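Local coordinates for LysM domain protein (Mycobacterium smegmatis, PDB 4OIT), which binds mannose as a bacterial lectin of the beta-prism II fold, built as a domain-swapped dimer, at residues T76-K81 with L94-K99; T46-Q51 with F64-A69. All blocks are in the same frame, centred on the assembly; numbering follows the deposited sequence.

Contact 1 of 2, residues T76-K81 with L94-K99; sequences TDTKGK and LVLYAK. With MAN (alpha-D-mannopyranose), chain H; MAN (alpha-D-mannopyranose), chain F.
Leu96 meets Thr76 and Thr78 through a single methyl, CD2, and this is the tight part of the contact. Thr78 comes tip to tip with the leucine, Thr78 OG1 lying 3.3 Å from Leu96 CD2. Thr76 reaches the same methyl at an oblique angle with its own methyl, and Thr76 CG2 is 3.9 Å from Leu96 CD2. Leu96 has CG anti to the backbone N (chi1 -169°), which carries the branched end out to the two threonines. The Thr78 hydroxyl is buried, and its polar partner is the carbonyl O of Gly62 of the second subunit.

The other end is looser and lies nearer solvent. The Lys81 chain curls at chi2 and chi3 (-57° and -68°), which lays CB and CE alongside Ala98. Lys81 CB and CE each lie 4.0 Å from Ala98 CB. The Lys81 ammonium group has a weak, long ion pair with Asp100. Lys81 closes the type II turn that starts at Thr78.

On the sugar side of the strand, Tyr97 OH hydrogen-bonds O4 of the alpha-D-mannopyranose of chain H at 2.6 Å. Val95 CG1 sits over the centre of one Tyr97 ring face. These residues belong to the mannose-binding motif QxDxNxVxY.

Strand 94-98 is central in its sheet, between strands 85-88 and 101-105. Leu96 also packs on Leu86 and Trp104, and the 76-81 loop lies against the second subunit.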
ATOM      1  N   THR B  76      -9.084  -4.458  14.218  1.00 24.76           N
ATOM      2  CA  THR B  76      -9.811  -4.620  15.480  1.00 25.63           C
ATOM      3  C   THR B  76     -10.922  -3.580  15.636  1.00 25.95           C
ATOM      4  O   THR B  76     -11.782  -3.722  16.504  1.00 26.43           O
ATOM      5  CB  THR B  76      -8.872  -4.568  16.705  1.00 26.01           C
ATOM      6  OG1 THR B  76      -9.647  -4.506  17.906  1.00 26.95           O
ATOM      7  CG2 THR B  76      -7.985  -3.364  16.654  1.00 25.92           C
ATOM      8  N   ASP B  77     -10.889  -2.543  14.798  1.00 26.42           N
ATOM      9  CA  ASP B  77     -11.898  -1.475  14.797  1.00 26.81           C
ATOM     10  C   ASP B  77     -11.835  -0.642  16.084  1.00 26.62           C
ATOM     11  O   ASP B  77     -12.857  -0.362  16.714  1.00 26.74           O
ATOM     12  CB  ASP B  77     -13.304  -2.062  14.579  1.00 27.37           C
ATOM     13  CG  ASP B  77     -14.339  -1.007  14.226  1.00 27.58           C
ATOM     14  OD1 ASP B  77     -13.966   0.039  13.659  1.00 27.86           O
ATOM     15  OD2 ASP B  77     -15.533  -1.233  14.517  1.00 27.98           O
ATOM     16  N   THR B  78     -10.621  -0.239  16.455  1.00 26.40           N
ATOM     17  CA  THR B  78     -10.381   0.504  17.694  1.00 26.04           C
ATOM     18  C   THR B  78      -9.598   1.797  17.463  1.00 26.15           C
ATOM     19  O   THR B  78      -8.755   2.181  18.278  1.00 26.14           O
ATOM     20  CB  THR B  78      -9.627  -0.360  18.723  1.00 25.95           C
ATOM     21  OG1 THR B  78      -8.396  -0.820  18.150  1.00 25.36           O
ATOM     22  CG2 THR B  78     -10.478  -1.551  19.152  1.00 25.82           C
ATOM     23  N   LYS B  79      -9.877   2.469  16.350  1.00 26.28           N
ATOM     24  CA  LYS B  79      -9.369   3.819  16.129  1.00 26.32           C
ATOM     25  C   LYS B  79      -9.985   4.734  17.184  1.00 25.98           C
ATOM     26  O   LYS B  79     -11.189   4.681  17.426  1.00 25.37           O
ATOM     27  CB  LYS B  79      -9.731   4.315  14.732  1.00 26.75           C
ATOM     28  CG  LYS B  79      -9.224   5.714  14.416  1.00 27.25           C
ATOM     29  CD  LYS B  79      -9.817   6.235  13.118  1.00 27.49           C
ATOM     30  CE  LYS B  79      -9.564   7.724  12.945  1.00 27.84           C
ATOM     31  NZ  LYS B  79      -8.117   8.042  12.795  1.00 27.97           N
ATOM     32  N   GLY B  80      -9.149   5.557  17.812  1.00 26.24           N
ATOM     33  CA  GLY B  80      -9.589   6.462  18.877  1.00 26.38           C
ATOM     34  C   GLY B  80      -9.041   6.094  20.244  1.00 26.50           C
ATOM     35  O   GLY B  80      -8.907   6.954  21.116  1.00 27.05           O
ATOM     36  N   LYS B  81      -8.728   4.814  20.434  1.00 26.28           N
ATOM     37  CA  LYS B  81      -8.158   4.341  21.695  1.00 26.06           C
ATOM     38  C   LYS B  81      -6.714   4.824  21.801  1.00 25.81           C
ATOM     39  O   LYS B  81      -6.004   4.901  20.795  1.00 25.55           O
ATOM     40  CB  LYS B  81      -8.223   2.813  21.796  1.00 26.21           C
ATOM     41  CG  LYS B  81      -9.586   2.190  21.499  1.00 26.37           C
ATOM     42  CD  LYS B  81     -10.709   2.722  22.376  1.00 26.44           C
ATOM     43  CE  LYS B  81     -10.553   2.291  23.820  1.00 26.58           C
ATOM     44  NZ  LYS B  81     -11.801   2.516  24.601  1.00 26.46           N
ATOM     45  N   LEU B  94      -5.145 -13.117  23.531  1.00 24.08           N
ATOM     46  CA  LEU B  94      -4.564 -12.024  22.769  1.00 23.49           C
ATOM     47  C   LEU B  94      -5.410 -10.794  23.037  1.00 23.01           C
ATOM     48  O   LEU B  94      -6.597 -10.772  22.709  1.00 22.86           O
ATOM     49  CB  LEU B  94      -4.547 -12.341  21.271  1.00 23.47           C
ATOM     50  CG  LEU B  94      -3.901 -11.286  20.366  1.00 23.38           C
ATOM     51  CD1 LEU B  94      -2.493 -10.926  20.820  1.00 23.37           C
ATOM     52  CD2 LEU B  94      -3.877 -11.780  18.928  1.00 23.53           C
ATOM     53  N   VAL B  95      -4.793  -9.779  23.633  1.00 22.56           N
ATOM     54  CA  VAL B  95      -5.511  -8.607  24.132  1.00 22.15           C
ATOM     55  C   VAL B  95      -4.867  -7.318  23.634  1.00 21.89           C
ATOM     56  O   VAL B  95      -3.653  -7.139  23.753  1.00 21.53           O
ATOM     57  CB  VAL B  95      -5.509  -8.572  25.678  1.00 22.11           C
ATOM     58  CG1 VAL B  95      -6.419  -7.467  26.199  1.00 22.05           C
ATOM     59  CG2 VAL B  95      -5.931  -9.917  26.253  1.00 22.23           C
ATOM     60  N   LEU B  96      -5.685  -6.426  23.083  1.00 21.75           N
ATOM     61  CA  LEU B  96      -5.251  -5.065  22.791  1.00 21.67           C
ATOM     62  C   LEU B  96      -5.613  -4.188  23.986  1.00 21.91           C
ATOM     63  O   LEU B  96      -6.794  -3.949  24.261  1.00 21.74           O
ATOM     64  CB  LEU B  96      -5.903  -4.524  21.519  1.00 21.56           C
ATOM     65  CG  LEU B  96      -5.311  -3.208  20.995  1.00 21.28           C
ATOM     66  CD1 LEU B  96      -3.972  -3.432  20.308  1.00 21.23           C
ATOM     67  CD2 LEU B  96      -6.277  -2.539  20.036  1.00 21.44           C
ATOM     68  N   TYR B  97      -4.586  -3.726  24.692  1.00 22.04           N
ATOM     69  CA  TYR B  97      -4.759  -2.900  25.879  1.00 22.51           C
ATOM     70  C   TYR B  97      -4.659  -1.430  25.516  1.00 23.29           C
ATOM     71  O   TYR B  97      -3.733  -1.024  24.820  1.00 23.93           O
ATOM     72  CB  TYR B  97      -3.695  -3.235  26.925  1.00 22.11           C
ATOM     73  CG  TYR B  97      -3.961  -4.512  27.695  1.00 21.67           C
ATOM     74  CD1 TYR B  97      -4.994  -4.585  28.625  1.00 21.57           C
ATOM     75  CD2 TYR B  97      -3.171  -5.641  27.500  1.00 21.38           C
ATOM     76  CE1 TYR B  97      -5.239  -5.749  29.332  1.00 21.49           C
ATOM     77  CE2 TYR B  97      -3.405  -6.810  28.203  1.00 21.47           C
ATOM     78  CZ  TYR B  97      -4.440  -6.859  29.119  1.00 21.44           C
ATOM     79  OH  TYR B  97      -4.679  -8.015  29.818  1.00 21.25           O
ATOM     80  N   ALA B  98      -5.616  -0.646  25.997  1.00 23.90           N
ATOM     81  CA  ALA B  98      -5.613   0.804  25.828  1.00 24.59           C
ATOM     82  C   ALA B  98      -5.400   1.484  27.177  1.00 25.28           C
ATOM     83  O   ALA B  98      -5.320   0.829  28.215  1.00 25.44           O
ATOM     84  CB  ALA B  98      -6.922   1.265  25.204  1.00 24.53           C
ATOM     85  N   LYS B  99      -5.306   2.807  27.140  1.00 26.39           N
ATOM     86  CA  LYS B  99      -5.191   3.639  28.336  1.00 27.47           C
ATOM     87  C   LYS B  99      -6.279   3.333  29.373  1.00 27.86           C
ATOM     88  O   LYS B  99      -5.983   3.112  30.548  1.00 27.87           O
ATOM     89  CB  LYS B  99      -5.263   5.111  27.923  1.00 28.21           C
ATOM     90  CG  LYS B  99      -5.146   6.113  29.057  1.00 29.05           C
ATOM     91  CD  LYS B  99      -5.232   7.539  28.531  1.00 29.71           C
ATOM     92  CE  LYS B  99      -3.901   8.033  28.000  1.00 30.16           C
ATOM     93  NZ  LYS B  99      -2.958   8.360  29.106  1.00 30.63           N
TER
HETATM   94  C1  MAN H 201      -9.302 -12.175  30.606  1.00 26.78           C
HETATM   95  C2  MAN H 201      -7.821 -12.158  31.008  1.00 27.00           C
HETATM   96  C3  MAN H 201      -7.251 -10.751  31.137  1.00 26.79           C
HETATM   97  C4  MAN H 201      -7.616  -9.927  29.922  1.00 26.86           C
HETATM   98  C5  MAN H 201      -9.121  -9.920  29.735  1.00 27.01           C
HETATM   99  C6  MAN H 201      -9.471  -9.171  28.457  1.00 27.23           C
HETATM  100  O1  MAN H 201     -10.124 -11.918  31.729  1.00 26.48           O
HETATM  101  O2  MAN H 201      -7.056 -12.893  30.066  1.00 26.92           O
HETATM  102  O3  MAN H 201      -5.846 -10.804  31.279  1.00 26.83           O
HETATM  103  O4  MAN H 201      -7.180  -8.601  30.122  1.00 27.03           O
HETATM  104  O5  MAN H 201      -9.617 -11.239  29.587  1.00 26.89           O
HETATM  105  O6  MAN H 201     -10.855  -9.292  28.211  1.00 27.74           O
HETATM  106  C1  MAN F 202      -9.448   3.675  10.160  1.00 30.76           C
HETATM  107  C2  MAN F 202      -8.013   4.162  10.378  1.00 30.55           C
HETATM  108  C3  MAN F 202      -7.136   3.637   9.241  1.00 30.38           C
HETATM  109  C4  MAN F 202      -7.347   2.145   9.010  1.00 30.52           C
HETATM  110  C5  MAN F 202      -8.843   1.857   8.851  1.00 30.73           C
HETATM  111  C6  MAN F 202      -9.093   0.376   8.626  1.00 30.70           C
HETATM  112  O1  MAN F 202     -10.049   4.623   9.250  1.00 30.90           O
HETATM  113  O2  MAN F 202      -7.546   3.629  11.596  1.00 30.36           O
HETATM  114  O3  MAN F 202      -5.771   3.864   9.511  1.00 30.19           O
HETATM  115  O4  MAN F 202      -6.645   1.751   7.852  1.00 30.34           O
HETATM  116  O5  MAN F 202      -9.539   2.252  10.065  1.00 30.89           O
HETATM  117  O6  MAN F 202     -10.207   0.270   7.768  1.00 31.44           O

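Contact 2 of 2, residues T46-Q51 with F64-A69; sequences TGTNGQ and FVLYTA. With BMA (beta-D-mannopyranose), chain I.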
ATOM      1  N   THR B  46      -5.532   4.937 -18.366  1.00 23.96           N
ATOM      2  CA  THR B  46      -4.980   3.625 -18.014  1.00 23.19           C
ATOM      3  C   THR B  46      -6.066   2.599 -17.675  1.00 22.79           C
ATOM      4  O   THR B  46      -5.774   1.410 -17.524  1.00 22.78           O
ATOM      5  CB  THR B  46      -4.041   3.728 -16.798  1.00 22.87           C
ATOM      6  OG1 THR B  46      -4.716   4.407 -15.731  1.00 22.37           O
ATOM      7  CG2 THR B  46      -2.771   4.479 -17.163  1.00 22.63           C
ATOM      8  N   GLY B  47      -7.305   3.064 -17.532  1.00 22.36           N
ATOM      9  CA  GLY B  47      -8.436   2.191 -17.231  1.00 22.11           C
ATOM     10  C   GLY B  47      -8.330   1.545 -15.863  1.00 21.81           C
ATOM     11  O   GLY B  47      -8.831   0.444 -15.654  1.00 22.15           O
ATOM     12  N   THR B  48      -7.687   2.242 -14.931  1.00 21.69           N
ATOM     13  CA  THR B  48      -7.443   1.716 -13.586  1.00 21.50           C
ATOM     14  C   THR B  48      -8.460   2.237 -12.566  1.00 21.70           C
ATOM     15  O   THR B  48      -8.226   2.169 -11.358  1.00 21.67           O
ATOM     16  CB  THR B  48      -6.011   2.044 -13.116  1.00 21.25           C
ATOM     17  OG1 THR B  48      -5.742   3.439 -13.317  1.00 20.95           O
ATOM     18  CG2 THR B  48      -4.999   1.219 -13.892  1.00 20.97           C
ATOM     19  N   ASN B  49      -9.584   2.755 -13.060  1.00 22.02           N
ATOM     20  CA  ASN B  49     -10.696   3.179 -12.203  1.00 22.27           C
ATOM     21  C   ASN B  49     -11.230   2.044 -11.332  1.00 22.14           C
ATOM     22  O   ASN B  49     -11.640   1.004 -11.843  1.00 22.69           O
ATOM     23  CB  ASN B  49     -11.843   3.778 -13.031  1.00 22.52           C
ATOM     24  CG  ASN B  49     -12.201   2.935 -14.243  1.00 22.63           C
ATOM     25  OD1 ASN B  49     -11.330   2.575 -15.038  1.00 22.71           O
ATOM     26  ND2 ASN B  49     -13.485   2.632 -14.401  1.00 22.70           N
ATOM     27  N   GLY B  50     -11.224   2.258 -10.018  1.00 22.21           N
ATOM     28  CA  GLY B  50     -11.662   1.248  -9.048  1.00 22.28           C
ATOM     29  C   GLY B  50     -10.560   0.323  -8.549  1.00 22.64           C
ATOM     30  O   GLY B  50     -10.831  -0.614  -7.799  1.00 22.46           O
ATOM     31  N   GLN B  51      -9.315   0.597  -8.941  1.00 23.18           N
ATOM     32  CA  GLN B  51      -8.182  -0.272  -8.590  1.00 23.77           C
ATOM     33  C   GLN B  51      -7.271   0.322  -7.505  1.00 24.32           C
ATOM     34  O   GLN B  51      -6.132  -0.115  -7.341  1.00 24.92           O
ATOM     35  CB  GLN B  51      -7.366  -0.607  -9.842  1.00 23.51           C
ATOM     36  CG  GLN B  51      -8.195  -1.189 -10.976  1.00 23.36           C
ATOM     37  CD  GLN B  51      -7.355  -1.657 -12.152  1.00 23.31           C
ATOM     38  OE1 GLN B  51      -6.133  -1.756 -12.063  1.00 23.24           O
ATOM     39  NE2 GLN B  51      -8.016  -1.947 -13.266  1.00 23.54           N
ATOM     40  N   PHE B  64       7.814   3.683 -15.448  1.00 22.09           N
ATOM     41  CA  PHE B  64       6.692   4.504 -14.988  1.00 22.23           C
ATOM     42  C   PHE B  64       5.569   3.566 -14.556  1.00 22.22           C
ATOM     43  O   PHE B  64       5.124   2.730 -15.336  1.00 22.61           O
ATOM     44  CB  PHE B  64       6.236   5.462 -16.092  1.00 22.27           C
ATOM     45  CG  PHE B  64       5.016   6.275 -15.740  1.00 22.37           C
ATOM     46  CD1 PHE B  64       4.923   6.936 -14.522  1.00 22.40           C
ATOM     47  CD2 PHE B  64       3.968   6.401 -16.645  1.00 22.46           C
ATOM     48  CE1 PHE B  64       3.803   7.689 -14.206  1.00 22.42           C
ATOM     49  CE2 PHE B  64       2.847   7.154 -16.335  1.00 22.40           C
ATOM     50  CZ  PHE B  64       2.764   7.799 -15.114  1.00 22.32           C
ATOM     51  N   VAL B  65       5.121   3.712 -13.310  1.00 21.84           N
ATOM     52  CA  VAL B  65       4.297   2.700 -12.653  1.00 21.80           C
ATOM     53  C   VAL B  65       3.185   3.311 -11.805  1.00 21.94           C
ATOM     54  O   VAL B  65       3.434   4.196 -10.991  1.00 21.80           O
ATOM     55  CB  VAL B  65       5.156   1.823 -11.720  1.00 21.82           C
ATOM     56  CG1 VAL B  65       4.308   0.769 -11.024  1.00 21.87           C
ATOM     57  CG2 VAL B  65       6.292   1.161 -12.487  1.00 21.96           C
ATOM     58  N   LEU B  66       1.966   2.813 -11.992  1.00 22.09           N
ATOM     59  CA  LEU B  66       0.848   3.134 -11.108  1.00 22.20           C
ATOM     60  C   LEU B  66       0.837   2.139  -9.954  1.00 22.25           C
ATOM     61  O   LEU B  66       0.781   0.929 -10.179  1.00 22.56           O
ATOM     62  CB  LEU B  66      -0.489   3.070 -11.857  1.00 22.35           C
ATOM     63  CG  LEU B  66      -0.952   4.349 -12.561  1.00 22.51           C
ATOM     64  CD1 LEU B  66       0.058   4.823 -13.594  1.00 22.69           C
ATOM     65  CD2 LEU B  66      -2.309   4.122 -13.207  1.00 22.47           C
ATOM     66  N   TYR B  67       0.892   2.649  -8.725  1.00 21.94           N
ATOM     67  CA  TYR B  67       0.856   1.803  -7.530  1.00 21.74           C
ATOM     68  C   TYR B  67      -0.452   1.972  -6.779  1.00 21.91           C
ATOM     69  O   TYR B  67      -1.039   3.052  -6.772  1.00 21.90           O
ATOM     70  CB  TYR B  67       2.009   2.142  -6.586  1.00 21.50           C
ATOM     71  CG  TYR B  67       3.338   1.572  -7.007  1.00 21.14           C
ATOM     72  CD1 TYR B  67       3.670   0.252  -6.729  1.00 21.07           C
ATOM     73  CD2 TYR B  67       4.268   2.357  -7.671  1.00 21.09           C
ATOM     74  CE1 TYR B  67       4.892  -0.273  -7.107  1.00 21.03           C
ATOM     75  CE2 TYR B  67       5.491   1.843  -8.054  1.00 20.99           C
ATOM     76  CZ  TYR B  67       5.799   0.530  -7.770  1.00 21.11           C
ATOM     77  OH  TYR B  67       7.014   0.018  -8.150  1.00 21.36           O
ATOM     78  N   THR B  68      -0.893   0.896  -6.138  1.00 22.27           N
ATOM     79  CA  THR B  68      -2.081   0.936  -5.296  1.00 22.61           C
ATOM     80  C   THR B  68      -1.688   1.366  -3.897  1.00 23.07           C
ATOM     81  O   THR B  68      -0.504   1.404  -3.556  1.00 22.86           O
ATOM     82  CB  THR B  68      -2.781  -0.433  -5.190  1.00 22.62           C
ATOM     83  OG1 THR B  68      -1.980  -1.330  -4.410  1.00 22.57           O
ATOM     84  CG2 THR B  68      -3.034  -1.028  -6.571  1.00 22.57           C
ATOM     85  N   ALA B  69      -2.691   1.690  -3.094  1.00 23.90           N
ATOM     86  CA  ALA B  69      -2.474   1.948  -1.677  1.00 24.69           C
ATOM     87  C   ALA B  69      -2.387   0.621  -0.950  1.00 25.40           C
ATOM     88  O   ALA B  69      -2.822  -0.413  -1.464  1.00 25.65           O
ATOM     89  CB  ALA B  69      -3.604   2.776  -1.096  1.00 24.83           C
TER
HETATM   90  C1  BMA I 202       9.467  -3.873 -12.044  1.00 38.68           C
HETATM   91  C2  BMA I 202      10.147  -2.768 -11.222  1.00 38.53           C
HETATM   92  C3  BMA I 202       9.219  -2.452 -10.058  1.00 38.62           C
HETATM   93  C4  BMA I 202       7.765  -2.243 -10.483  1.00 38.82           C
HETATM   94  C5  BMA I 202       7.183  -3.303 -11.429  1.00 38.89           C
HETATM   95  C6  BMA I 202       6.056  -2.613 -12.187  1.00 38.92           C
HETATM   96  O1  BMA I 202      10.145  -4.374 -13.236  1.00 38.95           O
HETATM   97  O2  BMA I 202      10.362  -1.581 -12.034  1.00 37.68           O
HETATM   98  O3  BMA I 202       9.675  -1.275  -9.367  1.00 38.59           O
HETATM   99  O4  BMA I 202       6.940  -2.254  -9.302  1.00 38.92           O
HETATM  100  O5  BMA I 202       8.070  -3.877 -12.405  1.00 38.85           O
HETATM  101  O6  BMA I 202       5.062  -3.571 -12.557  1.00 39.52           O
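The strand of a QxDxNxVxY mannose site backs onto the 46-51 loop here, with Leu66 of the strand packed on Thr46 and Thr48. One methyl, Leu66 CD2, is shared by the two threonines. Leu66 CD2 lies 3.5 Å from both Thr46 OG1 and Thr48 OG1. Thr46 approaches tip to tip, whereas Thr48 passes the leucine at a slant. Both hydroxyls sit between the backbone N and the carbonyl carbon (chi1 52° and 50°), and Thr46 OG1 donates to Thr48 OG1 at 2.8 Å. The buried Thr48 hydroxyl also has the carbonyl O of Gly32 as a partner. Thr46 OG1 is paired with Leu34 N.

As in any beta strand, successive side chains alternate: Leu66 points toward the loop and Tyr67 away from it. In this beta-prism II fold the Tyr67 side carries the sugar. Tyr67 OH hydrogen-bonds beta-mannose at O4 (2.5 Å) and O3 (3.2 Å). Val65 CG2 touches the sugar at C6, and Val65 CG1 lies over one face of the Tyr67 ring, off centre.

At the other end, Thr68 CG2 is 3.3 Å from the backbone O of Gln51, the last residue of a type II turn begun by Thr48. Thr68 OG1 hydrogen-bonds Ala69 O from above the carbonyl plane, 42° out of it. The same hydroxyl is hydrogen-bonded to Lys71 N of the second subunit.

Contacts 1 and 2 are built alike from equivalent elements: a loop with a type II turn, packed on the inner leucine of a strand that carries a mannose site. Their centres are about 33 Å apart and they do not touch. Contact 2 is the buried one, nearer the centre of the chain. Contact 1 is partly buried and farther out, with a lysine at its edge. Their chemistry differs accordingly. In contact 2, Thr46 and Thr48 hydrogen-bond each other and their own chain; only Thr68 reaches the second subunit, as Thr78 does in contact 1. The swapped dimer also joins them: Thr76 OG1 of the second subunit is hydrogen-bonded to Phe64 N.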